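Local coordinates for protein stiv-a81 (Sulfolobus Turreted Icosahedral Virus, PDB 3RKL) that is of unknown function but is a hyperthermophilic viral protein of the four-helix-bundle type whose subunits share a beta sheet across their interface, at residues Ser2-Asn7 / Ile13-Lys18; Lys30-Ile35 / His62-Tyr67. The protein carries 1 engineered substitution. All coordinates share one frame; numbering follows the deposited sequence.

Interaction 1 (Ser2-Asn7 / Ile13-Lys18)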
ATOM      1  N   SER A   2      35.054 -13.048  -7.247  1.00 50.72           N
ATOM      2  CA  SER A   2      35.018 -11.865  -8.148  1.00 48.65           C
ATOM      3  C   SER A   2      34.894 -10.577  -7.337  1.00 45.43           C
ATOM      4  O   SER A   2      34.671 -10.607  -6.127  1.00 41.35           O
ATOM      5  CB  SER A   2      33.857 -11.985  -9.135  1.00 49.43           C
ATOM      6  OG  SER A   2      32.612 -12.014  -8.459  1.00 53.39           O
ATOM      7  N   LYS A   3      35.038  -9.446  -8.017  1.00 40.76           N
ATOM      8  CA  LYS A   3      35.072  -8.154  -7.352  1.00 41.94           C
ATOM      9  C   LYS A   3      34.258  -7.124  -8.121  1.00 37.82           C
ATOM     10  O   LYS A   3      34.386  -7.012  -9.342  1.00 41.43           O
ATOM     11  CB  LYS A   3      36.524  -7.692  -7.240  1.00 42.49           C
ATOM     12  CG  LYS A   3      36.755  -6.451  -6.405  1.00 50.45           C
ATOM     13  CD  LYS A   3      38.126  -5.828  -6.707  1.00 66.58           C
ATOM     14  CE  LYS A   3      39.279  -6.733  -6.297  1.00 74.19           C
ATOM     15  NZ  LYS A   3      40.608  -6.130  -6.613  1.00 60.59           N
ATOM     16  N   ILE A   4      33.422  -6.385  -7.394  1.00 36.84           N
ATOM     17  CA  ILE A   4      32.711  -5.228  -7.929  1.00 34.13           C
ATOM     18  C   ILE A   4      33.345  -3.951  -7.397  1.00 30.87           C
ATOM     19  O   ILE A   4      33.511  -3.790  -6.186  1.00 31.76           O
ATOM     20  CB  ILE A   4      31.224  -5.218  -7.496  1.00 31.00           C
ATOM     21  CG1 ILE A   4      30.496  -6.452  -8.020  1.00 36.16           C
ATOM     22  CG2 ILE A   4      30.533  -3.966  -7.996  1.00 36.20           C
ATOM     23  CD1 ILE A   4      29.142  -6.683  -7.347  1.00 38.61           C
ATOM     24  N   THR A   5      33.684  -3.030  -8.294  1.00 34.17           N
ATOM     25  CA  THR A   5      34.272  -1.753  -7.884  1.00 34.85           C
ATOM     26  C   THR A   5      33.372  -0.583  -8.261  1.00 34.00           C
ATOM     27  O   THR A   5      32.967  -0.441  -9.417  1.00 33.82           O
ATOM     28  CB  THR A   5      35.653  -1.546  -8.506  1.00 37.14           C
ATOM     29  OG1 THR A   5      36.494  -2.635  -8.131  1.00 38.59           O
ATOM     30  CG2 THR A   5      36.269  -0.248  -8.020  1.00 39.62           C
ATOM     31  N   ILE A   6      33.063   0.241  -7.265  1.00 34.98           N
ATOM     32  CA  ILE A   6      32.229   1.425  -7.446  1.00 31.13           C
ATOM     33  C   ILE A   6      33.075   2.650  -7.175  1.00 33.40           C
ATOM     34  O   ILE A   6      33.613   2.808  -6.078  1.00 35.21           O
ATOM     35  CB  ILE A   6      31.039   1.442  -6.472  1.00 28.11           C
ATOM     36  CG1 ILE A   6      30.288   0.113  -6.508  1.00 28.83           C
ATOM     37  CG2 ILE A   6      30.092   2.597  -6.808  1.00 32.10           C
ATOM     38  CD1 ILE A   6      29.227  -0.026  -5.424  1.00 30.34           C
ATOM     39  N   ASN A   7      33.185   3.522  -8.170  1.00 35.15           N
ATOM     40  CA  ASN A   7      33.976   4.739  -8.030  1.00 38.02           C
ATOM     41  C   ASN A   7      33.081   5.911  -7.688  1.00 38.12           C
ATOM     42  O   ASN A   7      32.002   6.078  -8.260  1.00 34.15           O
ATOM     43  CB  ASN A   7      34.775   5.013  -9.295  1.00 43.33           C
ATOM     44  CG  ASN A   7      35.938   4.056  -9.453  1.00 46.92           C
ATOM     45  OD1 ASN A   7      36.894   4.084  -8.671  1.00 60.41           O
ATOM     46  ND2 ASN A   7      35.855   3.187 -10.453  1.00 51.90           N
ATOM     47  N   ILE A  13      28.553   8.978  -8.914  1.00 34.94           N
ATOM     48  CA  ILE A  13      28.962   7.587  -8.985  1.00 31.38           C
ATOM     49  C   ILE A  13      29.367   7.275 -10.414  1.00 34.11           C
ATOM     50  O   ILE A  13      28.677   7.663 -11.361  1.00 35.41           O
ATOM     51  CB  ILE A  13      27.825   6.653  -8.545  1.00 30.95           C
ATOM     52  CG1 ILE A  13      27.427   6.974  -7.103  1.00 31.82           C
ATOM     53  CG2 ILE A  13      28.251   5.189  -8.679  1.00 32.92           C
ATOM     54  CD1 ILE A  13      26.019   6.584  -6.769  1.00 38.79           C
ATOM     55  N   GLU A  14      30.490   6.570 -10.558  1.00 33.11           N
ATOM     56  CA  GLU A  14      31.007   6.184 -11.858  1.00 35.95           C
ATOM     57  C   GLU A  14      30.980   4.671 -11.912  1.00 33.84           C
ATOM     58  O   GLU A  14      31.565   4.022 -11.051  1.00 36.98           O
ATOM     59  CB  GLU A  14      32.437   6.705 -12.046  1.00 36.84           C
ATOM     60  CG  GLU A  14      32.502   8.210 -12.289  1.00 50.78           C
ATOM     61  CD  GLU A  14      33.864   8.832 -11.988  1.00 69.25           C
ATOM     62  OE1 GLU A  14      34.023  10.042 -12.265  1.00 67.04           O
ATOM     63  OE2 GLU A  14      34.765   8.131 -11.477  1.00 68.10           O
ATOM     64  N   TYR A  15      30.270   4.126 -12.898  1.00 35.64           N
ATOM     65  CA  TYR A  15      30.129   2.666 -13.055  1.00 31.86           C
ATOM     66  C   TYR A  15      29.627   2.297 -14.458  1.00 32.89           C
ATOM     67  O   TYR A  15      28.784   2.987 -15.021  1.00 35.24           O
ATOM     68  CB  TYR A  15      29.147   2.109 -12.002  1.00 32.35           C
ATOM     69  CG  TYR A  15      29.128   0.595 -11.889  1.00 29.32           C
ATOM     70  CD1 TYR A  15      30.140  -0.091 -11.204  1.00 26.68           C
ATOM     71  CD2 TYR A  15      28.093  -0.166 -12.465  1.00 28.20           C
ATOM     72  CE1 TYR A  15      30.123  -1.490 -11.103  1.00 27.35           C
ATOM     73  CE2 TYR A  15      28.072  -1.555 -12.370  1.00 29.57           C
ATOM     74  CZ  TYR A  15      29.081  -2.217 -11.684  1.00 27.43           C
ATOM     75  OH  TYR A  15      29.047  -3.593 -11.586  1.00 31.40           O
ATOM     76  N   GLY A  16      30.146   1.202 -15.004  1.00 38.32           N
ATOM     77  CA  GLY A  16      29.637   0.621 -16.266  1.00 43.72           C
ATOM     78  C   GLY A  16      29.351   1.584 -17.415  1.00 47.69           C
ATOM     79  O   GLY A  16      28.265   1.556 -18.013  1.00 48.93           O
ATOM     80  N   HIS A  17      30.333   2.431 -17.715  1.00 39.51           N
ATOM     81  CA  HIS A  17      30.270   3.422 -18.814  1.00 42.29           C
ATOM     82  C   HIS A  17      29.325   4.597 -18.535  1.00 43.06           C
ATOM     83  O   HIS A  17      29.052   5.400 -19.432  1.00 42.67           O
ATOM     84  CB  HIS A  17      29.905   2.777 -20.175  1.00 46.89           C
ATOM     85  CG  HIS A  17      30.779   1.625 -20.572  1.00 44.02           C
ATOM     86  ND1 HIS A  17      32.039   1.787 -21.114  1.00 45.08           N
ATOM     87  CD2 HIS A  17      30.556   0.288 -20.544  1.00 44.48           C
ATOM     88  CE1 HIS A  17      32.561   0.602 -21.375  1.00 55.12           C
ATOM     89  NE2 HIS A  17      31.680  -0.324 -21.043  1.00 48.02           N
ATOM     90  N   LYS A  18      28.842   4.707 -17.298  1.00 40.30           N
ATOM     91  CA  LYS A  18      27.892   5.759 -16.932  1.00 45.46           C
ATOM     92  C   LYS A  18      28.309   6.524 -15.666  1.00 44.86           C
ATOM     93  O   LYS A  18      29.078   6.025 -14.845  1.00 42.99           O
ATOM     94  CB  LYS A  18      26.492   5.163 -16.754  1.00 44.11           C
ATOM     95  CG  LYS A  18      25.978   4.421 -17.980  1.00 51.91           C
ATOM     96  CD  LYS A  18      24.570   3.892 -17.806  1.00 52.15           C
ATOM     97  CE  LYS A  18      24.129   3.106 -19.033  1.00 62.26           C
ATOM     98  NZ  LYS A  18      22.819   2.423 -18.846  1.00 70.00           N
TER
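Y15 reaches across from strand 12-15 and turns the edge of its ring to the T5 carbonyl of strand 3-9. Its CG is anti to the backbone N (chi1 -169°), and this swings the ring across to strand 3-9, although CB itself does not point there. From CB through CG, the ring leads with CD1: Y15 CD1 to T5 O is 3.4 Å. That oxygen lies in the ring plane. Further out, Y15 CE1 is 4.0 Å from I4 CG2. At the tip, Y15 OH is 3.9 Å from I4 CG2 and hydrogen-bonds H62 of helix 55-80. In this beta hairpin N7 and E14 are an antiparallel hydrogen-bonded pair. E14 N gives a nearly straight bond to N7 O (2.8 Å, 171°). The return bond, N7 N to E14 O, is weak at 3.3 Å. I6 and I13 lie side by side, with CG2 of I6 3.7 Å from CG2 of I13. On its other edge, strand 3-9 pairs with an antiparallel strand of a second subunit. The segments diverge from N7 back towards I4; their N-to-C directions make 142°. There the Y15 ring edge, not a backbone N-H of 13-18, meets T5 O, while H62 satisfies the hydroxyl.

Interaction 2 (Lys30-Ile35 / His62-Tyr67)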
ATOM      1  N   LYS A  30      15.667   6.591  -0.921  1.00 16.77           N
ATOM      2  CA  LYS A  30      14.306   6.034  -0.962  1.00 18.71           C
ATOM      3  C   LYS A  30      13.894   5.729  -2.400  1.00 17.39           C
ATOM      4  O   LYS A  30      13.392   4.641  -2.705  1.00 17.09           O
ATOM      5  CB  LYS A  30      13.292   7.002  -0.340  1.00 19.33           C
ATOM      6  CG  LYS A  30      13.429   7.186   1.165  1.00 27.82           C
ATOM      7  CD  LYS A  30      12.300   8.044   1.745  1.00 29.22           C
ATOM      8  CE  LYS A  30      12.215   9.440   1.146  1.00 41.59           C
ATOM      9  NZ  LYS A  30      11.110  10.277   1.761  1.00 30.85           N
ATOM     10  N   ASN A  31      14.117   6.697  -3.284  1.00 21.62           N
ATOM     11  CA  ASN A  31      13.705   6.554  -4.686  1.00 20.71           C
ATOM     12  C   ASN A  31      14.422   5.406  -5.398  1.00 16.74           C
ATOM     13  O   ASN A  31      13.802   4.628  -6.139  1.00 17.12           O
ATOM     14  CB  ASN A  31      13.938   7.847  -5.449  1.00 20.42           C
ATOM     15  CG  ASN A  31      13.016   8.970  -5.016  1.00 27.56           C
ATOM     16  OD1 ASN A  31      11.985   8.739  -4.380  1.00 28.17           O
ATOM     17  ND2 ASN A  31      13.384  10.212  -5.369  1.00 25.48           N
ATOM     18  N   LEU A  32      15.724   5.304  -5.169  1.00 17.05           N
ATOM     19  CA  LEU A  32      16.513   4.243  -5.788  1.00 18.23           C
ATOM     20  C   LEU A  32      16.103   2.863  -5.250  1.00 14.38           C
ATOM     21  O   LEU A  32      16.036   1.899  -6.007  1.00 15.62           O
ATOM     22  CB  LEU A  32      18.006   4.476  -5.578  1.00 17.55           C
ATOM     23  CG  LEU A  32      18.630   5.644  -6.350  1.00 24.12           C
ATOM     24  CD1 LEU A  32      20.011   5.976  -5.799  1.00 21.84           C
ATOM     25  CD2 LEU A  32      18.714   5.348  -7.815  1.00 25.83           C
ATOM     26  N   ALA A  33      15.803   2.758  -3.952  1.00 16.07           N
ATOM     27  CA  ALA A  33      15.356   1.484  -3.400  1.00 14.47           C
ATOM     28  C   ALA A  33      14.031   1.045  -4.029  1.00 15.10           C
ATOM     29  O   ALA A  33      13.829  -0.130  -4.319  1.00 15.77           O
ATOM     30  CB  ALA A  33      15.237   1.535  -1.854  1.00 14.66           C
ATOM     31  N   GLU A  34      13.133   2.001  -4.196  1.00 17.53           N
ATOM     32  CA  GLU A  34      11.842   1.749  -4.814  0.50 16.77           C
ATOM     33  C   GLU A  34      12.007   1.289  -6.266  1.00 17.13           C
ATOM     34  O   GLU A  34      11.329   0.360  -6.707  1.00 18.40           O
ATOM     35  CB  GLU A  34      11.000   3.018  -4.728  0.50 20.05           C
ATOM     36  CG  GLU A  34       9.582   2.861  -5.163  0.50 20.77           C
ATOM     37  CD  GLU A  34       8.778   4.120  -4.933  0.50 33.54           C
ATOM     38  OE1 GLU A  34       9.334   5.231  -5.099  0.50 29.74           O
ATOM     39  OE2 GLU A  34       7.588   3.997  -4.587  0.50 34.06           O
ATOM     40  N   ILE A  35      12.910   1.944  -7.006  1.00 14.84           N
ATOM     41  CA  ILE A  35      13.182   1.563  -8.393  1.00 14.38           C
ATOM     42  C   ILE A  35      13.717   0.135  -8.470  1.00 16.13           C
ATOM     43  O   ILE A  35      13.286  -0.663  -9.305  1.00 15.70           O
ATOM     44  CB  ILE A  35      14.132   2.586  -9.081  1.00 16.50           C
ATOM     45  CG1 ILE A  35      13.374   3.877  -9.369  1.00 18.39           C
ATOM     46  CG2 ILE A  35      14.751   1.999 -10.359  1.00 18.68           C
ATOM     47  CD1 ILE A  35      14.265   5.091  -9.585  1.00 17.98           C
ATOM     48  N   HIS A  62      20.687  -3.922 -11.849  1.00 20.19           N
ATOM     49  CA  HIS A  62      22.009  -3.900 -11.256  1.00 21.19           C
ATOM     50  C   HIS A  62      22.556  -2.480 -11.151  1.00 20.80           C
ATOM     51  O   HIS A  62      23.097  -2.096 -10.131  1.00 18.85           O
ATOM     52  CB  HIS A  62      22.971  -4.775 -12.051  1.00 24.29           C
ATOM     53  CG  HIS A  62      24.370  -4.737 -11.531  1.00 22.77           C
ATOM     54  ND1 HIS A  62      24.674  -4.998 -10.214  1.00 24.09           N
ATOM     55  CD2 HIS A  62      25.543  -4.462 -12.144  1.00 24.46           C
ATOM     56  CE1 HIS A  62      25.978  -4.873 -10.036  1.00 27.17           C
ATOM     57  NE2 HIS A  62      26.529  -4.566 -11.196  1.00 25.09           N
ATOM     58  N   GLU A  63      22.404  -1.720 -12.222  1.00 22.57           N
ATOM     59  CA  GLU A  63      22.868  -0.333 -12.269  1.00 22.98           C
ATOM     60  C   GLU A  63      22.309   0.479 -11.099  1.00 21.22           C
ATOM     61  O   GLU A  63      23.045   1.136 -10.352  1.00 20.17           O
ATOM     62  CB  GLU A  63      22.443   0.261 -13.618  1.00 26.22           C
ATOM     63  CG  GLU A  63      22.566   1.728 -13.769  1.00 34.55           C
ATOM     64  CD  GLU A  63      22.137   2.235 -15.155  1.00 35.31           C
ATOM     65  OE1 GLU A  63      21.579   1.450 -15.968  1.00 37.52           O
ATOM     66  OE2 GLU A  63      22.364   3.437 -15.422  1.00 42.45           O
ATOM     67  N   TYR A  64      20.993   0.434 -10.943  1.00 19.16           N
ATOM     68  CA  TYR A  64      20.341   1.219  -9.889  1.00 18.86           C
ATOM     69  C   TYR A  64      20.707   0.714  -8.491  1.00 17.47           C
ATOM     70  O   TYR A  64      20.846   1.509  -7.576  1.00 18.78           O
ATOM     71  CB  TYR A  64      18.831   1.326 -10.138  1.00 18.37           C
ATOM     72  CG  TYR A  64      18.546   2.463 -11.081  1.00 21.56           C
ATOM     73  CD1 TYR A  64      18.264   3.727 -10.584  1.00 27.46           C
ATOM     74  CD2 TYR A  64      18.638   2.304 -12.459  1.00 28.01           C
ATOM     75  CE1 TYR A  64      18.041   4.798 -11.418  1.00 27.89           C
ATOM     76  CE2 TYR A  64      18.423   3.385 -13.314  1.00 28.73           C
ATOM     77  CZ  TYR A  64      18.134   4.631 -12.775  1.00 30.51           C
ATOM     78  OH  TYR A  64      17.911   5.712 -13.586  1.00 38.17           O
ATOM     79  N   ALA A  65      20.916  -0.592  -8.334  1.00 16.67           N
ATOM     80  CA  ALA A  65      21.392  -1.137  -7.062  1.00 15.42           C
ATOM     81  C   ALA A  65      22.807  -0.629  -6.740  1.00 17.08           C
ATOM     82  O   ALA A  65      23.136  -0.365  -5.582  1.00 18.25           O
ATOM     83  CB  ALA A  65      21.357  -2.667  -7.088  1.00 16.89           C
ATOM     84  N   ILE A  66      23.640  -0.494  -7.770  1.00 17.11           N
ATOM     85  CA  ILE A  66      24.991   0.054  -7.606  1.00 17.08           C
ATOM     86  C   ILE A  66      24.910   1.527  -7.146  1.00 17.16           C
ATOM     87  O   ILE A  66      25.606   1.928  -6.207  1.00 18.44           O
ATOM     88  CB  ILE A  66      25.821  -0.093  -8.895  1.00 17.91           C
ATOM     89  CG1 ILE A  66      26.245  -1.554  -9.092  1.00 21.59           C
ATOM     90  CG2 ILE A  66      27.042   0.847  -8.878  1.00 20.65           C
ATOM     91  CD1 ILE A  66      27.391  -2.020  -8.187  1.00 26.59           C
ATOM     92  N   TYR A  67      24.033   2.305  -7.773  1.00 17.99           N
ATOM     93  CA  TYR A  67      23.873   3.724  -7.407  1.00 20.04           C
ATOM     94  C   TYR A  67      23.395   3.856  -5.955  1.00 18.72           C
ATOM     95  O   TYR A  67      23.850   4.723  -5.197  1.00 19.81           O
ATOM     96  CB  TYR A  67      22.891   4.413  -8.339  1.00 21.42           C
ATOM     97  CG  TYR A  67      23.279   4.380  -9.804  1.00 19.50           C
ATOM     98  CD1 TYR A  67      24.612   4.249 -10.202  1.00 22.23           C
ATOM     99  CD2 TYR A  67      22.312   4.492 -10.785  1.00 22.76           C
ATOM    100  CE1 TYR A  67      24.953   4.207 -11.530  1.00 27.19           C
ATOM    101  CE2 TYR A  67      22.658   4.478 -12.126  1.00 26.99           C
ATOM    102  CZ  TYR A  67      23.972   4.328 -12.484  1.00 24.55           C
ATOM    103  OH  TYR A  67      24.291   4.292 -13.833  1.00 28.57           O
TER
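L32 and I35 of helix 25-46 pack against Y64 and Y67 of helix 55-80. The two helices form an antiparallel helical hairpin, probably the pair that one chain contributes to the four-helix bundle named for this protein. Helix 25-46 also enters a predicted coiled coil at L32. The segment axes run at 154° and approach to 9.1 Å.

The contact across the helices is apolar, and no hydrogen bond joins the two segments. L32 does most of the work on its side and forks between two tyrosines. Its CD2 comes to the edge of the Y64 ring, near the ring plane. The 3.2 Å between L32 CD2 and Y64 CD1 is unusually short, and any strain there is doubtful. L32 CD1 lies against the Y67 backbone and CB, 4.0 Å from Y67 C. The leucine and Y64 side chains cross at about a right angle.

A CH-pi contact adds a second direction. I35 CG2 sits over one face of the Y64 ring, 4.2 Å from its centroid. This methyl is anti to the backbone N of I35, while CG1 lies beside that N (chi1 -73°). Y64 is thus met at an edge by one residue and over a face by the other.

Neighbours close the layer. F20 of strand 18-21 touches L32 and stacks on Y67. In a third subunit, L46 packs on I35.

One side-chain hydrogen bond lies within helix 55-80. Y67 turns its ring away from L32, and Y67 OH donates to E63 OE2 at 2.6 Å, meeting the carboxylate on its anti side.

Helix 55-80 joins the two contacts. Interaction 2 uses its Y64 and Y67 against helix 25-46, while neighbouring residues of the same segment meet the hairpin of interaction 1. The centres are 14 Å apart. Y15 OH lies 2.7 Å from H62 NE2, a probable hydrogen bond, and the two rings meet with planes at about 70°. Y15 CG also packs 3.7 Å from I66 CG2. A weak, long ion pair links K18 NZ to E63 OE1 at 3.3 Å. E63 therefore has partners in both the hairpin and its own helix. Both contacts touch the second subunit: interaction 1 by strand pairing, interaction 2 partly through a hydrogen bond between H62 ND1 and T72 OG1 of the second subunit.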